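Local coordinates for protein beta-fructofuranosidase (Bifidobacterium adolescentis, PDB 6NOB) that probably hydrolyses terminal beta-D-fructofuranoside residues, as in sucrose and related fructosides, as a member of glycoside hydrolase family 32, at residues 587-592 / 604-609; 446-450 / 489-493; 368-374 / 390-395; 166-170 / 492-497; 485-489 / 595-600. All blocks are in the same frame, centred on the assembly; numbering follows the deposited sequence.

Contact 1 of 5, residues 587-592 / 604-609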
# COMPACT_ATOMS: atom_id res chain seq x y z
N PHE A 587 -7.70 -9.29 -14.01
CA PHE A 587 -8.84 -9.28 -13.10
C PHE A 587 -8.73 -10.46 -12.15
O PHE A 587 -8.69 -11.61 -12.58
CB PHE A 587 -10.18 -9.33 -13.84
CG PHE A 587 -11.36 -9.23 -12.92
CD1 PHE A 587 -11.72 -8.00 -12.39
CD2 PHE A 587 -12.09 -10.35 -12.57
CE1 PHE A 587 -12.79 -7.89 -11.52
CE2 PHE A 587 -13.16 -10.25 -11.70
CZ PHE A 587 -13.51 -9.02 -11.18
N ASP A 588 -8.71 -10.16 -10.84
CA ASP A 588 -8.44 -11.15 -9.81
C ASP A 588 -9.60 -11.15 -8.80
O ASP A 588 -9.47 -10.64 -7.69
CB ASP A 588 -7.09 -10.86 -9.13
CG ASP A 588 -6.71 -11.91 -8.11
OD1 ASP A 588 -7.25 -13.03 -8.16
OD2 ASP A 588 -5.85 -11.61 -7.25
N ARG A 589 -10.73 -11.72 -9.23
CA ARG A 589 -11.91 -11.94 -8.39
C ARG A 589 -12.59 -10.66 -7.93
O ARG A 589 -13.79 -10.48 -8.17
CB ARG A 589 -11.53 -12.80 -7.18
CG ARG A 589 -11.25 -14.26 -7.53
CD ARG A 589 -10.35 -14.92 -6.50
NE ARG A 589 -11.00 -15.05 -5.20
CZ ARG A 589 -11.77 -16.08 -4.85
NH1 ARG A 589 -11.98 -17.07 -5.71
NH2 ARG A 589 -12.32 -16.12 -3.65
N ASN A 590 -11.86 -9.75 -7.27
CA ASN A 590 -12.49 -8.54 -6.77
C ASN A 590 -11.64 -7.29 -7.01
O ASN A 590 -11.80 -6.30 -6.28
CB ASN A 590 -12.81 -8.66 -5.27
CG ASN A 590 -11.57 -8.83 -4.41
OD1 ASN A 590 -10.45 -8.91 -4.91
ND2 ASN A 590 -11.77 -8.88 -3.10
N VAL A 591 -10.75 -7.30 -8.00
CA VAL A 591 -9.92 -6.15 -8.30
C VAL A 591 -9.45 -6.27 -9.74
O VAL A 591 -9.16 -7.37 -10.22
CB VAL A 591 -8.73 -6.03 -7.31
CG1 VAL A 591 -7.86 -7.28 -7.36
CG2 VAL A 591 -7.91 -4.77 -7.59
N VAL A 592 -9.40 -5.14 -10.44
CA VAL A 592 -8.95 -5.08 -11.82
C VAL A 592 -7.72 -4.19 -11.89
O VAL A 592 -7.60 -3.22 -11.13
CB VAL A 592 -10.06 -4.58 -12.78
CG1 VAL A 592 -10.27 -3.08 -12.63
CG2 VAL A 592 -9.73 -4.93 -14.23
N SER A 604 -6.69 1.00 -12.41
CA SER A 604 -7.07 -0.10 -11.53
C SER A 604 -8.03 0.40 -10.46
O SER A 604 -8.07 1.59 -10.14
CB SER A 604 -5.83 -0.73 -10.88
OG SER A 604 -5.10 0.22 -10.14
N MET A 605 -8.79 -0.54 -9.90
CA MET A 605 -9.76 -0.25 -8.84
C MET A 605 -10.33 -1.55 -8.32
O MET A 605 -10.29 -2.59 -8.99
CB MET A 605 -10.89 0.66 -9.34
CG MET A 605 -11.86 -0.04 -10.28
SD MET A 605 -13.13 1.07 -10.92
CE MET A 605 -12.12 2.21 -11.86
N LEU A 606 -10.88 -1.49 -7.10
CA LEU A 606 -11.61 -2.62 -6.55
C LEU A 606 -12.95 -2.77 -7.25
O LEU A 606 -13.65 -1.79 -7.51
CB LEU A 606 -11.84 -2.43 -5.05
CG LEU A 606 -10.61 -2.27 -4.15
CD1 LEU A 606 -11.04 -2.12 -2.70
CD2 LEU A 606 -9.66 -3.44 -4.32
N PHE A 607 -13.31 -4.01 -7.56
CA PHE A 607 -14.63 -4.30 -8.13
C PHE A 607 -14.95 -5.76 -7.84
O PHE A 607 -14.35 -6.66 -8.44
CB PHE A 607 -14.66 -4.03 -9.63
CG PHE A 607 -16.00 -4.27 -10.25
CD1 PHE A 607 -16.32 -5.52 -10.78
CD2 PHE A 607 -16.95 -3.27 -10.29
CE1 PHE A 607 -17.56 -5.75 -11.34
CE2 PHE A 607 -18.19 -3.49 -10.86
CZ PHE A 607 -18.50 -4.73 -11.38
N GLN A 608 -15.91 -5.99 -6.94
CA GLN A 608 -16.27 -7.34 -6.53
C GLN A 608 -17.06 -8.03 -7.63
O GLN A 608 -18.26 -7.79 -7.80
CB GLN A 608 -17.06 -7.31 -5.23
CG GLN A 608 -17.40 -8.68 -4.67
CD GLN A 608 -16.16 -9.49 -4.35
OE1 GLN A 608 -15.39 -9.14 -3.45
NE2 GLN A 608 -15.95 -10.58 -5.08
N GLY A 609 -16.40 -8.90 -8.38
CA GLY A 609 -17.11 -9.75 -9.32
C GLY A 609 -17.84 -10.87 -8.61
O GLY A 609 -17.57 -11.21 -7.46

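Contact 2 of 5, residues 446-450 / 489-493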
# COMPACT_ATOMS: atom_id res chain seq x y z
N GLY A 446 18.87 -3.06 -10.07
CA GLY A 446 18.53 -1.71 -10.45
C GLY A 446 17.13 -1.51 -10.97
O GLY A 446 16.79 -0.38 -11.37
N ARG A 447 16.30 -2.56 -11.01
CA ARG A 447 14.90 -2.40 -11.37
C ARG A 447 14.20 -1.51 -10.36
O ARG A 447 14.32 -1.69 -9.15
CB ARG A 447 14.21 -3.77 -11.40
CG ARG A 447 14.14 -4.42 -12.76
CD ARG A 447 13.14 -5.57 -12.74
NE ARG A 447 13.21 -6.33 -11.50
CZ ARG A 447 12.48 -7.41 -11.24
NH1 ARG A 447 11.62 -7.86 -12.15
NH2 ARG A 447 12.61 -8.05 -10.09
N ARG A 448 13.45 -0.53 -10.87
CA ARG A 448 12.61 0.33 -10.03
C ARG A 448 11.22 -0.29 -9.94
O ARG A 448 10.51 -0.38 -10.95
CB ARG A 448 12.56 1.75 -10.60
CG ARG A 448 11.61 2.69 -9.87
CD ARG A 448 11.96 2.82 -8.39
NE ARG A 448 13.34 3.25 -8.16
CZ ARG A 448 13.83 3.58 -6.97
NH1 ARG A 448 15.10 3.96 -6.85
NH2 ARG A 448 13.06 3.54 -5.90
N ILE A 449 10.85 -0.73 -8.74
CA ILE A 449 9.61 -1.48 -8.52
C ILE A 449 8.77 -0.72 -7.50
O ILE A 449 9.28 -0.28 -6.47
CB ILE A 449 9.90 -2.91 -8.03
CG1 ILE A 449 10.85 -3.61 -9.00
CG2 ILE A 449 8.61 -3.69 -7.86
CD1 ILE A 449 11.49 -4.87 -8.44
N VAL A 450 7.47 -0.60 -7.78
CA VAL A 450 6.55 0.16 -6.94
C VAL A 450 5.39 -0.73 -6.52
O VAL A 450 4.88 -1.53 -7.31
CB VAL A 450 6.03 1.42 -7.67
CG1 VAL A 450 5.39 1.06 -9.01
CG2 VAL A 450 5.06 2.21 -6.79
N PRO A 489 3.51 -4.57 -14.95
CA PRO A 489 3.82 -5.60 -13.97
C PRO A 489 5.22 -6.18 -14.20
O PRO A 489 5.66 -6.33 -15.34
CB PRO A 489 2.73 -6.65 -14.19
CG PRO A 489 1.61 -5.90 -14.79
CD PRO A 489 2.23 -4.84 -15.64
N VAL A 490 5.91 -6.48 -13.10
CA VAL A 490 7.24 -7.04 -13.21
C VAL A 490 7.16 -8.41 -13.89
O VAL A 490 6.12 -9.07 -13.92
CB VAL A 490 7.92 -7.15 -11.84
CG1 VAL A 490 8.04 -5.77 -11.21
CG2 VAL A 490 7.15 -8.09 -10.93
N SER A 491 8.29 -8.83 -14.46
CA SER A 491 8.32 -10.08 -15.22
C SER A 491 7.85 -11.26 -14.39
O SER A 491 7.22 -12.18 -14.92
CB SER A 491 9.73 -10.32 -15.77
OG SER A 491 10.63 -10.71 -14.74
N GLU A 492 8.11 -11.24 -13.08
CA GLU A 492 7.71 -12.36 -12.23
C GLU A 492 6.20 -12.51 -12.16
O GLU A 492 5.70 -13.63 -12.04
CB GLU A 492 8.28 -12.18 -10.82
CG GLU A 492 9.80 -12.24 -10.75
CD GLU A 492 10.45 -10.88 -10.90
OE1 GLU A 492 9.79 -9.96 -11.42
OE2 GLU A 492 11.61 -10.74 -10.49
N VAL A 493 5.45 -11.40 -12.24
CA VAL A 493 4.00 -11.48 -12.24
C VAL A 493 3.51 -12.29 -13.44
O VAL A 493 2.68 -13.20 -13.30
CB VAL A 493 3.38 -10.07 -12.21
CG1 VAL A 493 1.94 -10.11 -12.73
CG2 VAL A 493 3.43 -9.50 -10.81
O HOH W 1 10.52 -6.83 -14.74

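Contact 3 of 5, residues 368-374 / 390-395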
# COMPACT_ATOMS: atom_id res chain seq x y z
N HIS A 368 -2.06 21.98 -7.79
CA HIS A 368 -3.02 21.36 -6.89
C HIS A 368 -2.88 21.92 -5.48
O HIS A 368 -2.93 21.18 -4.49
CB HIS A 368 -2.88 19.84 -6.90
CG HIS A 368 -3.06 19.23 -8.25
ND1 HIS A 368 -2.01 18.76 -9.01
CD2 HIS A 368 -4.18 19.04 -9.00
CE1 HIS A 368 -2.47 18.29 -10.15
NE2 HIS A 368 -3.78 18.45 -10.17
N GLN A 369 -2.71 23.23 -5.37
CA GLN A 369 -2.47 23.85 -4.07
C GLN A 369 -3.68 23.80 -3.15
O GLN A 369 -3.53 24.01 -1.95
CB GLN A 369 -2.02 25.30 -4.26
CG GLN A 369 -3.12 26.26 -4.62
CD GLN A 369 -2.71 27.70 -4.38
OE1 GLN A 369 -2.46 28.45 -5.33
NE2 GLN A 369 -2.64 28.09 -3.12
N ILE A 370 -4.88 23.52 -3.68
CA ILE A 370 -6.03 23.38 -2.80
C ILE A 370 -6.02 22.04 -2.07
O ILE A 370 -6.76 21.88 -1.09
CB ILE A 370 -7.35 23.55 -3.57
CG1 ILE A 370 -7.47 22.51 -4.69
CG2 ILE A 370 -7.46 24.96 -4.14
CD1 ILE A 370 -8.79 22.56 -5.42
N ALA A 371 -5.22 21.08 -2.51
CA ALA A 371 -5.07 19.85 -1.75
C ALA A 371 -4.46 20.15 -0.38
O ALA A 371 -3.64 21.06 -0.24
CB ALA A 371 -4.21 18.84 -2.51
N ARG A 372 -4.87 19.37 0.62
CA ARG A 372 -4.44 19.66 1.99
C ARG A 372 -2.94 19.50 2.15
O ARG A 372 -2.25 20.40 2.64
CB ARG A 372 -5.17 18.75 2.98
CG ARG A 372 -4.66 18.92 4.41
CD ARG A 372 -5.07 17.78 5.31
NE ARG A 372 -4.55 17.96 6.66
CZ ARG A 372 -5.23 18.55 7.65
NH1 ARG A 372 -6.45 19.01 7.42
NH2 ARG A 372 -4.68 18.68 8.85
N THR A 373 -2.40 18.35 1.74
CA THR A 373 -1.01 18.02 1.99
C THR A 373 -0.66 16.77 1.18
O THR A 373 -1.53 16.13 0.59
CB THR A 373 -0.75 17.79 3.48
OG1 THR A 373 0.66 17.72 3.73
CG2 THR A 373 -1.41 16.50 3.95
N TYR A 374 0.63 16.45 1.15
CA TYR A 374 1.10 15.24 0.49
C TYR A 374 0.97 14.05 1.43
O TYR A 374 0.91 14.18 2.65
CB TYR A 374 2.56 15.39 0.07
CG TYR A 374 2.78 15.92 -1.33
CD1 TYR A 374 2.21 15.29 -2.43
CD2 TYR A 374 3.57 17.04 -1.55
CE1 TYR A 374 2.42 15.77 -3.71
CE2 TYR A 374 3.79 17.52 -2.83
CZ TYR A 374 3.21 16.89 -3.90
OH TYR A 374 3.43 17.38 -5.17
N GLY A 390 3.81 11.39 -5.41
CA GLY A 390 3.14 11.73 -4.17
C GLY A 390 1.64 11.80 -4.36
O GLY A 390 1.14 11.99 -5.47
N ALA A 391 0.92 11.65 -3.24
CA ALA A 391 -0.53 11.64 -3.24
C ALA A 391 -1.07 12.95 -2.68
O ALA A 391 -0.48 13.56 -1.78
CB ALA A 391 -1.06 10.46 -2.41
N LEU A 392 -2.22 13.38 -3.21
CA LEU A 392 -2.80 14.68 -2.90
C LEU A 392 -4.02 14.49 -2.00
O LEU A 392 -5.07 14.03 -2.46
CB LEU A 392 -3.17 15.42 -4.19
CG LEU A 392 -1.97 15.71 -5.09
CD1 LEU A 392 -2.43 16.12 -6.48
CD2 LEU A 392 -1.10 16.79 -4.47
N MET A 393 -3.88 14.88 -0.74
CA MET A 393 -4.94 14.67 0.24
C MET A 393 -6.11 15.61 -0.01
O MET A 393 -5.93 16.78 -0.36
CB MET A 393 -4.42 14.88 1.65
CG MET A 393 -3.78 13.66 2.29
SD MET A 393 -4.05 13.66 4.08
CE MET A 393 -5.75 13.13 4.17
N HIS A 394 -7.32 15.09 0.20
CA HIS A 394 -8.54 15.89 0.22
C HIS A 394 -8.74 16.64 -1.10
O HIS A 394 -9.15 17.81 -1.12
CB HIS A 394 -8.54 16.86 1.40
CG HIS A 394 -8.56 16.18 2.73
ND1 HIS A 394 -8.33 16.85 3.91
CD2 HIS A 394 -8.77 14.89 3.07
CE1 HIS A 394 -8.40 16.00 4.92
NE2 HIS A 394 -8.67 14.80 4.44
N TYR A 395 -8.44 15.97 -2.21
CA TYR A 395 -8.59 16.57 -3.53
C TYR A 395 -9.18 15.54 -4.47
O TYR A 395 -8.68 14.42 -4.57
CB TYR A 395 -7.25 17.08 -4.07
CG TYR A 395 -7.32 17.53 -5.52
CD1 TYR A 395 -7.87 18.76 -5.85
CD2 TYR A 395 -6.84 16.72 -6.54
CE1 TYR A 395 -7.94 19.18 -7.17
CE2 TYR A 395 -6.91 17.12 -7.86
CZ TYR A 395 -7.45 18.36 -8.17
OH TYR A 395 -7.52 18.76 -9.49
O HOH W 2 -7.88 19.48 5.10

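Contact 4 of 5, residues 166-170 / 492-497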
# COMPACT_ATOMS: atom_id res chain seq x y z
N ARG A 166 10.47 -14.49 -2.35
CA ARG A 166 11.57 -14.72 -3.26
C ARG A 166 11.24 -14.36 -4.71
O ARG A 166 12.14 -14.40 -5.55
CB ARG A 166 12.00 -16.19 -3.21
CG ARG A 166 12.52 -16.65 -1.85
CD ARG A 166 13.14 -18.05 -1.94
NE ARG A 166 13.90 -18.41 -0.75
CZ ARG A 166 15.10 -17.92 -0.45
NH1 ARG A 166 15.69 -17.05 -1.26
NH2 ARG A 166 15.72 -18.31 0.66
N ASP A 167 9.98 -14.02 -5.02
CA ASP A 167 9.61 -13.75 -6.40
C ASP A 167 8.67 -12.56 -6.56
O ASP A 167 8.16 -12.34 -7.66
CB ASP A 167 8.99 -15.00 -7.04
CG ASP A 167 7.71 -15.45 -6.33
OD1 ASP A 167 7.25 -14.76 -5.40
OD2 ASP A 167 7.17 -16.51 -6.72
N LEU A 168 8.41 -11.80 -5.49
CA LEU A 168 7.50 -10.65 -5.49
C LEU A 168 6.05 -11.04 -5.77
O LEU A 168 5.19 -10.16 -5.89
CB LEU A 168 7.95 -9.60 -6.51
CG LEU A 168 9.21 -8.80 -6.20
CD1 LEU A 168 9.76 -8.17 -7.47
CD2 LEU A 168 8.90 -7.73 -5.15
N VAL A 169 5.77 -12.34 -5.86
CA VAL A 169 4.43 -12.85 -6.16
C VAL A 169 3.88 -13.66 -4.99
O VAL A 169 2.76 -13.41 -4.53
CB VAL A 169 4.43 -13.68 -7.46
CG1 VAL A 169 3.08 -14.35 -7.65
CG2 VAL A 169 4.78 -12.80 -8.65
N HIS A 170 4.64 -14.63 -4.49
CA HIS A 170 4.23 -15.48 -3.38
C HIS A 170 4.86 -14.97 -2.09
O HIS A 170 6.07 -14.71 -2.05
CB HIS A 170 4.64 -16.93 -3.62
CG HIS A 170 4.14 -17.51 -4.90
ND1 HIS A 170 4.87 -17.48 -6.07
CD2 HIS A 170 2.97 -18.13 -5.21
CE1 HIS A 170 4.18 -18.05 -7.04
NE2 HIS A 170 3.03 -18.46 -6.54
N GLU A 492 8.11 -11.24 -13.08
CA GLU A 492 7.71 -12.36 -12.23
C GLU A 492 6.20 -12.51 -12.16
O GLU A 492 5.70 -13.63 -12.04
CB GLU A 492 8.28 -12.18 -10.82
CG GLU A 492 9.80 -12.24 -10.75
CD GLU A 492 10.45 -10.88 -10.90
OE1 GLU A 492 9.79 -9.96 -11.42
OE2 GLU A 492 11.61 -10.74 -10.49
N VAL A 493 5.45 -11.40 -12.24
CA VAL A 493 4.00 -11.48 -12.24
C VAL A 493 3.51 -12.29 -13.44
O VAL A 493 2.68 -13.20 -13.30
CB VAL A 493 3.38 -10.07 -12.21
CG1 VAL A 493 1.94 -10.11 -12.73
CG2 VAL A 493 3.43 -9.50 -10.81
N TYR A 494 4.04 -11.99 -14.63
CA TYR A 494 3.68 -12.76 -15.81
C TYR A 494 4.11 -14.21 -15.68
O TYR A 494 3.36 -15.12 -16.05
CB TYR A 494 4.32 -12.13 -17.06
CG TYR A 494 3.84 -10.74 -17.39
CD1 TYR A 494 2.57 -10.52 -17.91
CD2 TYR A 494 4.67 -9.64 -17.20
CE1 TYR A 494 2.14 -9.24 -18.23
CE2 TYR A 494 4.25 -8.36 -17.52
CZ TYR A 494 2.98 -8.17 -18.03
OH TYR A 494 2.55 -6.90 -18.34
N ARG A 495 5.31 -14.45 -15.15
CA ARG A 495 5.83 -15.81 -15.07
C ARG A 495 5.02 -16.67 -14.10
O ARG A 495 4.74 -17.84 -14.39
CB ARG A 495 7.31 -15.78 -14.65
CG ARG A 495 7.99 -17.15 -14.64
CD ARG A 495 9.37 -17.07 -13.99
NE ARG A 495 9.28 -16.88 -12.54
CZ ARG A 495 10.16 -16.20 -11.82
NH1 ARG A 495 11.21 -15.63 -12.40
NH2 ARG A 495 10.00 -16.09 -10.51
N GLU A 496 4.64 -16.11 -12.95
CA GLU A 496 4.02 -16.91 -11.91
C GLU A 496 2.50 -16.98 -12.01
O GLU A 496 1.91 -18.01 -11.64
CB GLU A 496 4.40 -16.37 -10.53
CG GLU A 496 5.90 -16.37 -10.24
CD GLU A 496 6.51 -17.76 -10.24
OE1 GLU A 496 5.83 -18.71 -9.82
OE2 GLU A 496 7.68 -17.90 -10.67
N LEU A 497 1.84 -15.94 -12.52
CA LEU A 497 0.39 -15.83 -12.42
C LEU A 497 -0.36 -16.24 -13.68
O LEU A 497 -1.55 -16.59 -13.58
CB LEU A 497 -0.02 -14.40 -12.06
CG LEU A 497 0.38 -13.90 -10.67
CD1 LEU A 497 -0.22 -12.53 -10.39
CD2 LEU A 497 -0.02 -14.90 -9.60
O HOH W 3 12.42 -15.41 -8.74
O HOH W 4 9.11 -18.39 -7.73

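Contact 5 of 5, residues 485-489 / 595-600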
# COMPACT_ATOMS: atom_id res chain seq x y z
N LEU A 485 6.32 8.80 -17.26
CA LEU A 485 6.44 7.59 -16.47
C LEU A 485 5.63 6.46 -17.09
O LEU A 485 4.46 6.64 -17.44
CB LEU A 485 5.97 7.85 -15.03
CG LEU A 485 6.24 6.73 -14.03
CD1 LEU A 485 7.74 6.52 -13.83
CD2 LEU A 485 5.56 7.00 -12.70
N TYR A 486 6.26 5.30 -17.23
CA TYR A 486 5.61 4.08 -17.64
C TYR A 486 5.59 3.10 -16.47
O TYR A 486 6.49 3.11 -15.62
CB TYR A 486 6.33 3.44 -18.84
CG TYR A 486 5.88 3.93 -20.19
CD1 TYR A 486 5.90 5.29 -20.51
CD2 TYR A 486 5.45 3.04 -21.17
CE1 TYR A 486 5.50 5.73 -21.76
CE2 TYR A 486 5.05 3.47 -22.42
CZ TYR A 486 5.08 4.82 -22.71
OH TYR A 486 4.68 5.25 -23.96
N SER A 487 4.56 2.26 -16.43
CA SER A 487 4.44 1.26 -15.39
C SER A 487 3.82 0.00 -15.98
O SER A 487 2.91 0.08 -16.80
CB SER A 487 3.60 1.76 -14.21
OG SER A 487 2.23 1.80 -14.55
N LYS A 488 4.31 -1.15 -15.53
CA LYS A 488 3.97 -2.44 -16.11
C LYS A 488 4.29 -3.49 -15.07
O LYS A 488 5.26 -3.32 -14.32
CB LYS A 488 4.78 -2.67 -17.40
CG LYS A 488 4.27 -3.76 -18.33
CD LYS A 488 5.25 -3.93 -19.49
CE LYS A 488 4.61 -4.62 -20.69
NZ LYS A 488 4.52 -6.10 -20.53
N PRO A 489 3.51 -4.57 -14.95
CA PRO A 489 3.82 -5.60 -13.97
C PRO A 489 5.22 -6.18 -14.20
O PRO A 489 5.66 -6.33 -15.34
CB PRO A 489 2.73 -6.65 -14.19
CG PRO A 489 1.61 -5.90 -14.79
CD PRO A 489 2.23 -4.84 -15.64
N PHE A 595 -3.50 -2.19 -18.13
CA PHE A 595 -2.32 -1.53 -18.67
C PHE A 595 -2.51 -1.34 -20.17
O PHE A 595 -2.81 -2.29 -20.89
CB PHE A 595 -1.05 -2.34 -18.37
CG PHE A 595 -0.84 -2.55 -16.90
CD1 PHE A 595 -1.39 -3.65 -16.25
CD2 PHE A 595 -0.11 -1.64 -16.15
CE1 PHE A 595 -1.21 -3.83 -14.90
CE2 PHE A 595 0.08 -1.82 -14.80
CZ PHE A 595 -0.47 -2.92 -14.17
N LEU A 596 -2.35 -0.10 -20.63
CA LEU A 596 -2.59 0.26 -22.02
C LEU A 596 -1.28 0.61 -22.71
O LEU A 596 -0.40 1.25 -22.11
CB LEU A 596 -3.56 1.44 -22.12
CG LEU A 596 -4.88 1.27 -21.36
CD1 LEU A 596 -5.81 2.44 -21.64
CD2 LEU A 596 -5.55 -0.04 -21.75
N ASN A 597 -1.16 0.20 -23.98
CA ASN A 597 0.00 0.51 -24.81
C ASN A 597 1.30 0.11 -24.11
O ASN A 597 2.30 0.83 -24.15
CB ASN A 597 0.02 1.99 -25.19
CG ASN A 597 -0.96 2.31 -26.30
OD1 ASN A 597 -1.71 1.45 -26.75
ND2 ASN A 597 -0.97 3.57 -26.74
N GLY A 598 1.29 -1.06 -23.47
CA GLY A 598 2.48 -1.55 -22.80
C GLY A 598 2.88 -0.78 -21.57
O GLY A 598 4.05 -0.83 -21.17
N GLY A 599 1.95 -0.07 -20.94
CA GLY A 599 2.24 0.69 -19.75
C GLY A 599 2.28 2.19 -19.93
O GLY A 599 2.70 2.89 -19.00
N GLN A 600 1.89 2.70 -21.10
CA GLN A 600 1.79 4.15 -21.28
C GLN A 600 0.88 4.76 -20.22
O GLN A 600 1.16 5.85 -19.71
CB GLN A 600 1.27 4.45 -22.69
CG GLN A 600 1.31 5.92 -23.07
CD GLN A 600 0.83 6.14 -24.49
OE1 GLN A 600 0.75 5.21 -25.29
NE2 GLN A 600 0.51 7.39 -24.81
O HOH W 5 2.98 8.03 -19.68
O HOH W 6 1.69 3.36 -16.41

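Contact 1 of 5, residues 587-592 / 604-609
Gln608 folds its carboxamide back onto Asn590, at the point where strand 591-596 starts and the chain leaving strand 601-606 runs past. From CB it leaves with CG opposite the backbone N (chi1 -176°) and then bends at chi2, which carries Gln608 CD to 3.6 Å from Asn590 CB. At the tip the two amide atoms differ. Gln608 OE1 rests 3.2 Å from Asn590 CB, with Asn590 ND2 slightly farther off, while Gln608 NE2 donates to Gly609 O at 2.9 Å, on a lone pair and within its own amide plane. That bond restrains rotation of the carboxamide. The amide planes of Gln608 and Asn590 stand 56° apart, so they do not stack. Backbone bonds run alongside: Gly609 N to Arg589 O at 3.1 Å, Phe607 N to Asn590 O at 3.0 Å, and a mutual pair between Val592 and Met605. The Phe587 ring turns its edge to Phe607 O, 3.7 Å from CE1. Strand 601-606 is outermost in one sheet of the C-terminal beta-sandwich; Phe587, Val592 and Phe607 pack on strands 532-540 and 547-555 of the other sheet, whereas Val591 and Leu606 lean on Phe454 of strand 448-454.

Contact 2 of 5, residues 446-450 / 489-493
Arg447 and Glu492 meet head-on in a two-pronged salt bridge, with NH1 bonded to OE1 at 2.9 Å and NH2 bonded to OE2, also at 2.9 Å. The first bond is the straighter (168° at the hydrogen), and its acceptor lies near the guanidinium plane. A bend at chi2 (91°) turns the Glu492 carboxylate toward Arg447. Both oxygens are approached on their syn sides, although the guanidinium and carboxylate planes are twisted by 41°. Beside the pair, Arg447 NH1 also gives a hydrogen bond to a water at 3.0 Å, and that water accepts from Ser491 N at 3.0 Å, linking the guanidinium to the first turn of helix 491-497. Next to the charges, Ile449 CG2 touches Val490 CG1 at 4.0 Å, the two side chains lying roughly perpendicular. Further out, Asp443 OD2 takes the NE of Arg447 in a second salt bridge, and Tyr142 packs on both charged side chains. The contact thus joins the start of propeller strand 448-454 to the helix that leads from the propeller toward the C-terminal sandwich. With Val490 at the N-cap, Glu492 stands in the first turn of the helix, and the helix dipole together with the paired arginine would probably favour the ionised carboxylate; two acidic partners, Glu492 and Asp443, probably balance the charge of Arg447.

Contact 3 of 5, residues 368-374 / 390-395
Tyr374 and Leu392 form an antiparallel non-hydrogen-bonded pair, and next to it Arg372 N bonds Met393 O at 3.0 Å and Met393 N bonds Thr373 O at 3.0 Å, after a type I turn from His368 to Ala371. Leu392 is gripped through both branches. Leu392 CD1 lies over a face of the His368 ring, 3.9 Å from the centroid, and its CD2 touches Tyr374 CE1 at 3.7 Å. The same imidazole turns its edge to the face of Tyr395 in an offset edge-to-face pair, centroids 5.0 Å apart and planes at 63°. With CG opposite the carbonyl carbon (chi1 -59°), the His368 ring can offer a face to Leu392 and an edge to Tyr395. Strand 385-396 belongs to one blade of the family's five-bladed beta-propeller, and the 368-374 loop runs into Glu375, the start of the Glu-Cys-Pro signature of family 32. Polar ends are satisfied beyond the pair: Thr316 OG1 bonds both His368 NE2 and Tyr395 OH. Ala371 CB packs against Tyr395 CB at 3.8 Å. Arg372, extended from CG to NE, runs alongside His394, and a water joins them, 2.8 Å from Arg372 NH1 and 2.9 Å from His394 ND1, while Glu231 and Asp266 take the guanidinium in salt bridges.

Contact 4 of 5, residues 166-170 / 492-497
Asp167 places its CG between backbone N and carbonyl carbon (chi1 61°), and Glu496 bends at chi2 (-63°); together these torsions bring Asp167 OD2 to 3.7 Å from Glu496 CG. The aspartate carboxylate is held firmly. Asp167 OD1 accepts from Val169 N, closing an Asx turn, and from His170 N at 2.8 Å, while the syn lone pair of Asp167 OD2 takes His170 ND1 at 2.6 Å, in the ring plane. With its rotation restrained by this bond, the imidazole turns its edge to the glutamate, His170 CE1 lying 3.3 Å from Glu496 OE1 and ring and carboxylate planes 77° apart. Two acids lie close, Asp167 OD2 and Glu496 OE1 being 4.0 Å apart. Arg495 probably eases the repulsion, gripping Glu496 OE2 side-on through NE at 2.7 Å and through NH2. With an alanine here instead of the glutamate, Arg495 would probably lose the partner that fixes its guanidinium, and the edge of His170 would be left without the carboxylate beside it. Next along the loop, Val169 is wedged against the helix, its CG1 3.7 Å from Leu497 CD2 and its CG2 3.6 Å from Glu492 O. The loop between strands 159-165 and 172-173 is thereby pressed on helix 491-497, with Ile635 near the C terminus packing on Val169 and Leu497, and with Pro475 of strand 468-481 touching Leu168 and Val493.

Contact 5 of 5, residues 485-489 / 595-600
Tyr486 packs on Gln600 where propeller strand 484-489 passes the glycine-containing turn of the sandwich hairpin 591-596/601-606. Its ring has Gln600 CA over one face: that atom sits 3.7 Å from the Tyr486 ring centroid and 19° off its normal, while Tyr486 OH reaches Gln600 CG at 3.5 Å. The planes of the ring and the Gln600 amide are nearly parallel, 15° apart. Were this tyrosine an alanine, the face over Gln600 CA would be lost, which would probably leave a gap beside the glutamine chain. Ser487 supplies the direct hydrogen bond, N to Gly599 O at 3.2 Å, on a lone pair in the carbonyl plane. A water near Ser487 OG donates to the same Gly599 O at 2.8 Å. Glycine at 599 fits this closeness, since Gly599 CA is 3.1 Å from Ser487 O and a side chain there would clash with that oxygen. Lys488 lays its aliphatic part along the turn, CD 3.7 Å from Gly598 O, and sends NZ to Tyr494 OH of helix 491-497. Pro489 ends the strand on Phe595 in a CH-pi contact, its CD 3.6 Å from the ring centroid and 9° off the normal, with CG 3.5 Å from Phe595 CE1.

How the contacts relate
Contacts 2, 4 and 5 follow one piece of chain, strand 484-489 and helix 491-497, as it leaves the propeller for the sandwich. Contacts 2 and 4 share Glu492 and Val493, their centres about 10 Å apart, and Leu168 CD1 packs on Ile449 CD1 at 3.9 Å. Contact 5 shares Pro489 with contact 2, about 12 Å between centres. Contact 1 lies on the same sandwich hairpin as contact 5, about 18 Å between centres. Contact 3 stands apart in a propeller blade, its centre about 33 Å from that of contact 4; of the five contacts it is the one next to the Glu-Cys-Pro signature, which lies at the active site in characterised relatives.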